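Local structure of transcription antitermination protein NusB (Aquifex aeolicus, 3R2C) at residues A[27-32]-A[46-51]; A[66-71]-A[128-133]. The protein probably takes part in transcription antitermination, binding the boxA sequence of ribosomal RNA operons, and is required for rRNA gene transcription. All coordinates share one frame; numbering follows the deposited sequence. Where two conformers were deposited one is given.

Contact 1: A[27-32]-A[46-51]; sequences ELFKEV and YAKKLV. With ACT (acetate ion), chain K.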
loop_
_atom_site.group_PDB
_atom_site.type_symbol
_atom_site.label_atom_id
_atom_site.label_comp_id
_atom_site.label_asym_id
_atom_site.label_seq_id
_atom_site.Cartn_x
_atom_site.Cartn_y
_atom_site.Cartn_z
ATOM N N GLU A 27 -6.843 -2.465 -13.363
ATOM C CA GLU A 27 -5.563 -2.431 -14.077
ATOM C C GLU A 27 -4.360 -2.610 -13.131
ATOM O O GLU A 27 -3.350 -3.229 -13.490
ATOM C CB GLU A 27 -5.431 -1.106 -14.850
ATOM C CG GLU A 27 -6.232 -1.062 -16.150
ATOM C CD GLU A 27 -6.345 0.345 -16.735
ATOM O OE1 GLU A 27 -5.388 1.143 -16.595
ATOM O OE2 GLU A 27 -7.396 0.652 -17.335
ATOM N N LEU A 28 -4.449 -2.031 -11.938
ATOM C CA LEU A 28 -3.401 -2.207 -10.932
ATOM C C LEU A 28 -3.345 -3.671 -10.464
ATOM O O LEU A 28 -2.267 -4.210 -10.218
ATOM C CB LEU A 28 -3.611 -1.254 -9.751
ATOM C CG LEU A 28 -3.473 0.238 -10.086
ATOM C CD1 LEU A 28 -3.848 1.108 -8.895
ATOM C CD2 LEU A 28 -2.053 0.564 -10.576
ATOM N N PHE A 29 -4.510 -4.310 -10.357
ATOM C CA PHE A 29 -4.598 -5.711 -9.959
ATOM C C PHE A 29 -3.925 -6.609 -11.001
ATOM O O PHE A 29 -3.187 -7.531 -10.669
ATOM C CB PHE A 29 -6.066 -6.113 -9.792
ATOM C CG PHE A 29 -6.262 -7.523 -9.293
ATOM C CD1 PHE A 29 -6.101 -7.829 -7.952
ATOM C CD2 PHE A 29 -6.628 -8.539 -10.165
ATOM C CE1 PHE A 29 -6.283 -9.138 -7.481
ATOM C CE2 PHE A 29 -6.817 -9.845 -9.701
ATOM C CZ PHE A 29 -6.637 -10.138 -8.352
ATOM N N LYS A 30 -4.183 -6.328 -12.271
ATOM C CA LYS A 30 -3.547 -7.056 -13.356
ATOM C C LYS A 30 -2.022 -6.903 -13.272
ATOM O O LYS A 30 -1.298 -7.881 -13.439
ATOM C CB LYS A 30 -4.116 -6.579 -14.705
ATOM C CG LYS A 30 -3.444 -7.140 -15.957
ATOM C CD LYS A 30 -3.815 -6.329 -17.213
ATOM C CE LYS A 30 -5.195 -6.691 -17.779
ATOM N NZ LYS A 30 -5.596 -5.806 -18.922
ATOM N N GLU A 31 -1.526 -5.697 -12.979
ATOM C CA GLU A 31 -0.081 -5.489 -12.847
ATOM C C GLU A 31 0.527 -6.357 -11.738
ATOM O O GLU A 31 1.572 -6.991 -11.924
ATOM C CB GLU A 31 0.246 -4.025 -12.538
ATOM C CG GLU A 31 0.184 -3.087 -13.710
ATOM C CD GLU A 31 0.555 -1.654 -13.321
ATOM O OE1 GLU A 31 1.055 -1.437 -12.192
ATOM O OE2 GLU A 31 0.347 -0.749 -14.146
ATOM N N VAL A 32 -0.112 -6.370 -10.573
ATOM C CA VAL A 32 0.441 -7.115 -9.442
ATOM C C VAL A 32 0.417 -8.625 -9.696
ATOM O O VAL A 32 1.369 -9.331 -9.369
ATOM C CB VAL A 32 -0.282 -6.769 -8.124
ATOM C CG1 VAL A 32 0.203 -7.684 -6.995
ATOM C CG2 VAL A 32 -0.042 -5.299 -7.765
ATOM N N TYR A 46 -9.466 -14.987 -4.405
ATOM C CA TYR A 46 -9.611 -14.388 -3.083
ATOM C C TYR A 46 -9.013 -12.970 -3.057
ATOM O O TYR A 46 -9.616 -12.056 -2.502
ATOM C CB TYR A 46 -8.980 -15.261 -1.997
ATOM C CG TYR A 46 -9.511 -14.915 -0.621
ATOM C CD1 TYR A 46 -10.809 -15.254 -0.265
ATOM C CD2 TYR A 46 -8.732 -14.215 0.307
ATOM C CE1 TYR A 46 -11.321 -14.938 0.975
ATOM C CE2 TYR A 46 -9.238 -13.889 1.564
ATOM C CZ TYR A 46 -10.539 -14.260 1.887
ATOM O OH TYR A 46 -11.086 -13.954 3.116
ATOM N N ALA A 47 -7.831 -12.798 -3.648
ATOM C CA ALA A 47 -7.233 -11.472 -3.797
ATOM C C ALA A 47 -8.182 -10.517 -4.526
ATOM O O ALA A 47 -8.331 -9.352 -4.131
ATOM C CB ALA A 47 -5.909 -11.561 -4.555
ATOM N N LYS A 48 -8.805 -10.992 -5.601
ATOM C CA LYS A 48 -9.689 -10.141 -6.398
ATOM C C LYS A 48 -10.890 -9.686 -5.551
ATOM O O LYS A 48 -11.332 -8.533 -5.640
ATOM C CB LYS A 48 -10.169 -10.892 -7.638
ATOM C CG LYS A 48 -11.069 -10.096 -8.581
ATOM C CD LYS A 48 -11.586 -10.998 -9.702
ATOM C CE LYS A 48 -11.759 -10.253 -11.022
ATOM N NZ LYS A 48 -11.344 -11.090 -12.193
ATOM N N LYS A 49 -11.393 -10.589 -4.718
ATOM C CA LYS A 49 -12.531 -10.295 -3.855
ATOM C C LYS A 49 -12.170 -9.296 -2.741
ATOM O O LYS A 49 -12.952 -8.392 -2.447
ATOM C CB LYS A 49 -13.092 -11.577 -3.254
ATOM C CG LYS A 49 -14.414 -11.378 -2.520
ATOM C CD LYS A 49 -15.170 -12.683 -2.420
ATOM C CE LYS A 49 -14.357 -13.704 -1.669
ATOM N NZ LYS A 49 -14.095 -13.233 -0.288
ATOM N N LEU A 50 -10.989 -9.447 -2.141
ATOM C CA LEU A 50 -10.504 -8.490 -1.141
ATOM C C LEU A 50 -10.390 -7.105 -1.747
ATOM O O LEU A 50 -10.862 -6.134 -1.161
ATOM C CB LEU A 50 -9.133 -8.893 -0.595
ATOM C CG LEU A 50 -9.111 -10.165 0.245
ATOM C CD1 LEU A 50 -7.652 -10.624 0.492
ATOM C CD2 LEU A 50 -9.846 -9.929 1.552
ATOM N N VAL A 51 -9.757 -7.018 -2.915
ATOM C CA VAL A 51 -9.579 -5.724 -3.580
ATOM C C VAL A 51 -10.933 -5.140 -3.956
ATOM O O VAL A 51 -11.208 -3.961 -3.700
ATOM C CB VAL A 51 -8.677 -5.822 -4.836
ATOM C CG1 VAL A 51 -8.735 -4.516 -5.642
ATOM C CG2 VAL A 51 -7.233 -6.122 -4.427
HETATM C C ACT K . -8.470 -4.312 -16.751
HETATM O O ACT K . -8.918 -3.172 -17.034
HETATM O OXT ACT K . -7.392 -4.630 -17.299
HETATM C CH3 ACT K . -9.180 -5.249 -15.813
#
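Phe29 of helix 25-36 packs on Ala47, Lys48 and Val51 of helix 41-56 in an apolar helix-helix contact of the all-helical NusB fold, carried on one side by a single aromatic ring. The two helices run roughly antiparallel, at 148° between the segments, and their axes come no nearer than 11.4 Å, a wide spacing that the Phe29 ring spans. Phe29 does so with CG anti to its backbone nitrogen (chi1 -176°), which sends the ring straight across to the other helix. Its far end lands on backbone as much as on side chains: CZ comes within 3.6 Å of Lys48 N, and CE1 lies 3.8 Å from Ala47 C. The methyl of Ala47 meets the ring edge in its plane, with CB 3.8 Å from Phe29 CE1. Next to it, Lys48 offers the root of its chain, CB 3.7 Å from Phe29 CZ, and crosses the phenyl side chain at about a right angle before its amine end leads away. One turn further on, Val51 adds a looser touch, CG2 to Phe29 CD1 at 4.1 Å. No hydrogen bond joins the two segments. An alanine at Phe29 would lose the ring that bridges the wide spacing and is likely to open a gap against Ala47 and Val51. Exposed Lys30, on the same helix, donates through NZ a 2.7 Å hydrogen bond to OXT of an acetate, probably from the crystallisation liquor. Tyr44, earlier on helix 41-56, adds an edge-to-face ring contact to Phe29. Leu28 and Val32 turn to helix 3-21, where Glu31 also forms a salt bridge with Arg21, while Leu50 carries helix 41-56 onto Leu87 and Glu91 of helix 79-94.

Contact 2: A[66-71]-A[128-133]; sequences EKHLKG and SAIYKA. With nucleotides of chain E.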
loop_
_atom_site.group_PDB
_atom_site.type_symbol
_atom_site.label_atom_id
_atom_site.label_comp_id
_atom_site.label_asym_id
_atom_site.label_seq_id
_atom_site.Cartn_x
_atom_site.Cartn_y
_atom_site.Cartn_z
ATOM N N GLU A 66 -11.315 6.213 10.794
ATOM C CA GLU A 66 -11.181 7.540 11.394
ATOM C C GLU A 66 -11.893 7.657 12.740
ATOM O O GLU A 66 -11.420 8.347 13.636
ATOM C CB GLU A 66 -11.687 8.622 10.430
ATOM C CG GLU A 66 -10.630 9.050 9.427
ATOM C CD GLU A 66 -11.057 10.247 8.586
ATOM O OE1 GLU A 66 -12.266 10.575 8.580
ATOM O OE2 GLU A 66 -10.184 10.860 7.932
ATOM N N LYS A 67 -13.025 6.980 12.883
ATOM C CA LYS A 67 -13.737 6.962 14.156
ATOM C C LYS A 67 -12.844 6.507 15.313
ATOM O O LYS A 67 -13.111 6.840 16.463
ATOM C CB LYS A 67 -14.974 6.071 14.065
ATOM C CG LYS A 67 -15.858 6.106 15.301
ATOM C CD LYS A 67 -17.257 5.590 14.992
ATOM C CE LYS A 67 -18.229 5.879 16.131
ATOM N NZ LYS A 67 -19.619 5.434 15.815
ATOM N N HIS A 68 -11.787 5.754 15.013
ATOM C CA HIS A 68 -10.904 5.239 16.055
ATOM C C HIS A 68 -9.513 5.840 15.998
ATOM O O HIS A 68 -8.590 5.295 16.578
ATOM C CB HIS A 68 -10.819 3.704 15.974
ATOM C CG HIS A 68 -12.139 3.037 16.178
ATOM N ND1 HIS A 68 -12.603 2.673 17.425
ATOM C CD2 HIS A 68 -13.127 2.718 15.304
ATOM C CE1 HIS A 68 -13.811 2.149 17.310
ATOM N NE2 HIS A 68 -14.150 2.164 16.031
ATOM N N LEU A 69 -9.359 6.959 15.300
ATOM C CA LEU A 69 -8.056 7.609 15.207
ATOM C C LEU A 69 -7.980 8.803 16.149
ATOM O O LEU A 69 -7.025 9.565 16.108
ATOM C CB LEU A 69 -7.746 8.052 13.769
ATOM C CG LEU A 69 -7.297 6.964 12.792
ATOM C CD1 LEU A 69 -6.869 7.573 11.468
ATOM C CD2 LEU A 69 -6.175 6.109 13.393
ATOM N N LYS A 70 -8.991 8.971 16.992
ATOM C CA LYS A 70 -8.909 9.961 18.058
ATOM C C LYS A 70 -8.708 11.373 17.502
ATOM O O LYS A 70 -7.963 12.177 18.063
ATOM C CB LYS A 70 -7.778 9.579 19.018
ATOM C CG LYS A 70 -8.042 8.266 19.765
ATOM C CD LYS A 70 -6.764 7.623 20.290
ATOM C CE LYS A 70 -7.074 6.502 21.279
ATOM N NZ LYS A 70 -5.848 5.771 21.713
ATOM N N GLY A 71 -9.368 11.658 16.383
ATOM C CA GLY A 71 -9.426 13.004 15.841
ATOM C C GLY A 71 -8.524 13.252 14.640
ATOM O O GLY A 71 -8.709 14.235 13.921
ATOM N N SER A 128 -7.712 -3.607 16.301
ATOM C CA SER A 128 -8.330 -4.291 17.425
ATOM C C SER A 128 -9.510 -3.505 17.992
ATOM O O SER A 128 -10.539 -4.081 18.333
ATOM C CB SER A 128 -7.303 -4.534 18.534
ATOM O OG SER A 128 -7.878 -5.326 19.557
ATOM N N ALA A 129 -9.342 -2.192 18.125
ATOM C CA ALA A 129 -10.424 -1.328 18.583
ATOM C C ALA A 129 -11.588 -1.333 17.591
ATOM O O ALA A 129 -12.751 -1.399 17.984
ATOM C CB ALA A 129 -9.916 0.093 18.782
ATOM N N ILE A 130 -11.276 -1.262 16.300
ATOM C CA ILE A 130 -12.306 -1.279 15.274
ATOM C C ILE A 130 -13.090 -2.576 15.392
ATOM O O ILE A 130 -14.322 -2.578 15.359
ATOM C CB ILE A 130 -11.694 -1.199 13.849
ATOM C CG1 ILE A 130 -11.159 0.209 13.578
ATOM C CG2 ILE A 130 -12.741 -1.574 12.785
ATOM C CD1 ILE A 130 -10.258 0.282 12.336
ATOM N N TYR A 131 -12.365 -3.681 15.534
ATOM C CA TYR A 131 -12.991 -4.994 15.573
ATOM C C TYR A 131 -13.859 -5.169 16.826
ATOM O O TYR A 131 -14.930 -5.763 16.767
ATOM C CB TYR A 131 -11.933 -6.104 15.517
ATOM C CG TYR A 131 -12.536 -7.465 15.277
ATOM C CD1 TYR A 131 -13.315 -7.704 14.151
ATOM C CD2 TYR A 131 -12.332 -8.510 16.175
ATOM C CE1 TYR A 131 -13.878 -8.942 13.923
ATOM C CE2 TYR A 131 -12.895 -9.759 15.954
ATOM C CZ TYR A 131 -13.661 -9.967 14.821
ATOM O OH TYR A 131 -14.229 -11.201 14.591
ATOM N N LYS A 132 -13.412 -4.662 17.963
ATOM C CA LYS A 132 -14.186 -4.865 19.182
ATOM C C LYS A 132 -15.469 -4.038 19.153
ATOM O O LYS A 132 -16.502 -4.468 19.658
ATOM C CB LYS A 132 -13.362 -4.554 20.429
ATOM C CG LYS A 132 -12.776 -5.803 21.080
ATOM C CD LYS A 132 -11.506 -6.256 20.387
ATOM C CE LYS A 132 -10.287 -5.974 21.247
ATOM N NZ LYS A 132 -10.190 -4.552 21.677
ATOM N N ALA A 133 -15.403 -2.862 18.544
ATOM C CA ALA A 133 -16.577 -2.016 18.404
ATOM C C ALA A 133 -17.580 -2.658 17.445
ATOM O O ALA A 133 -18.781 -2.589 17.664
ATOM C CB ALA A 133 -16.178 -0.635 17.931
ATOM P P U E 7 -2.177 0.113 22.191
ATOM O OP1 U E 7 -0.834 0.065 22.804
ATOM O OP2 U E 7 -3.362 0.285 23.061
ATOM O "O5'" U E 7 -2.199 1.194 21.027
ATOM C "C5'" U E 7 -1.100 1.330 20.142
ATOM C "C4'" U E 7 -1.259 2.536 19.246
ATOM O "O4'" U E 7 -2.571 2.501 18.611
ATOM C "C3'" U E 7 -1.165 3.889 19.951
ATOM O "O3'" U E 7 -0.563 4.837 19.074
ATOM C "C2'" U E 7 -2.619 4.265 20.154
ATOM O "O2'" U E 7 -2.846 5.652 20.298
ATOM C "C1'" U E 7 -3.243 3.717 18.874
ATOM N N1 U E 7 -4.686 3.448 18.980
ATOM C C2 U E 7 -5.506 4.342 18.318
ATOM O O2 U E 7 -5.085 5.288 17.671
ATOM N N3 U E 7 -6.841 4.085 18.441
ATOM C C4 U E 7 -7.433 3.058 19.135
ATOM O O4 U E 7 -8.660 2.995 19.122
ATOM C C5 U E 7 -6.524 2.178 19.811
ATOM C C6 U E 7 -5.205 2.401 19.714
ATOM P P U E 4 -5.729 -14.906 18.360
ATOM O OP1 U E 4 -4.635 -15.580 19.091
ATOM O OP2 U E 4 -7.063 -14.801 18.995
ATOM O "O5'" U E 4 -5.253 -13.476 17.887
ATOM C "C5'" U E 4 -4.188 -13.334 16.972
ATOM C "C4'" U E 4 -3.686 -11.931 16.987
ATOM O "O4'" U E 4 -4.718 -11.056 16.487
ATOM C "C3'" U E 4 -3.368 -11.380 18.363
ATOM O "O3'" U E 4 -2.084 -11.782 18.807
ATOM C "C2'" U E 4 -3.528 -9.873 18.163
ATOM O "O2'" U E 4 -2.377 -9.323 17.537
ATOM C "C1'" U E 4 -4.678 -9.822 17.161
ATOM N N1 U E 4 -6.000 -9.586 17.783
ATOM C C2 U E 4 -6.268 -8.344 18.321
ATOM O O2 U E 4 -5.447 -7.448 18.395
ATOM N N3 U E 4 -7.537 -8.194 18.817
ATOM C C4 U E 4 -8.556 -9.117 18.797
ATOM O O4 U E 4 -9.645 -8.807 19.279
ATOM C C5 U E 4 -8.223 -10.367 18.191
ATOM C C6 U E 4 -6.987 -10.540 17.705
ATOM P P C E 6 1.398 -5.719 21.579
ATOM O OP1 C E 6 2.555 -4.817 21.711
ATOM O OP2 C E 6 1.105 -6.658 22.677
ATOM O "O5'" C E 6 0.075 -4.873 21.257
ATOM C "C5'" C E 6 0.083 -3.834 20.280
ATOM C "C4'" C E 6 -1.214 -3.056 20.297
ATOM O "O4'" C E 6 -2.310 -3.966 20.013
ATOM C "C3'" C E 6 -1.556 -2.395 21.634
ATOM O "O3'" C E 6 -2.392 -1.262 21.392
ATOM C "C2'" C E 6 -2.372 -3.485 22.317
ATOM O "O2'" C E 6 -3.198 -3.035 23.370
ATOM C "C1'" C E 6 -3.185 -4.017 21.136
ATOM N N1 C E 6 -3.658 -5.409 21.286
ATOM C C2 C E 6 -5.028 -5.666 21.409
ATOM O O2 C E 6 -5.806 -4.709 21.412
ATOM N N3 C E 6 -5.467 -6.941 21.516
ATOM C C4 C E 6 -4.580 -7.940 21.506
ATOM N N4 C E 6 -5.039 -9.186 21.616
ATOM C C5 C E 6 -3.183 -7.711 21.389
ATOM C C6 C E 6 -2.772 -6.446 21.280
#
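His68 lays one face of its imidazole on helix 117-137, while its carbonyl reads a base of the bound RNA. Ile130 CA sits over that face, 4.1 Å from the ring centroid and 15° off the normal, a CH-pi contact; Ile130 CG1 approaches His68 CD2 to 3.6 Å. Ala133 CB reaches His68 CE1 at 3.7 Å. CG lies beside the backbone nitrogen (chi1 -61°), which puts the ring on the helix; separately, the backbone carbonyl faces the RNA, and N3 of U7 of chain E donates to His68 O at 2.8 Å. The same uracil brings O4 within 3.2 Å of Ala129 CB, and extended Lys70 reaches the O2' of this nucleotide in a weak hydrogen bond. Next to Ala129, Ser128 OG joins two more bases of chain E, accepting from N3 of U4 at 3.0 Å and donating to O2 of C6 at 2.8 Å. Loop and helix together form a base-binding edge, consistent with recognition of boxA RNA. A type I turn from Glu66 to Leu69 sets the loop, and Glu66 OE2 holds Ile74 N. Leu69 packs on Phe122 and Val126 of helix 117-137, whereas Ile130 is buried among Ile64 and Ile65 of helix 58-66 and Val89 and Ile93 of helix 79-94.

Contacts 1 and 2 lie on opposite sides of the chain's centre, with their own centres 27 Å apart and nearest atoms about 12 Å apart, so neither touches the other. They follow in series along the chain: 27-32 with 46-51 joins two helices near the start, whereas 66-71 with 128-133 brings a later loop against the C-terminal helix. Only contact 2 takes part in holding bases; the nearest atom of contact 1 is about 7 Å from the bound nucleic acid. Helix 79-94 forms a structural link between them, receiving Leu50 from the first and Ile130 and Tyr131 from the second.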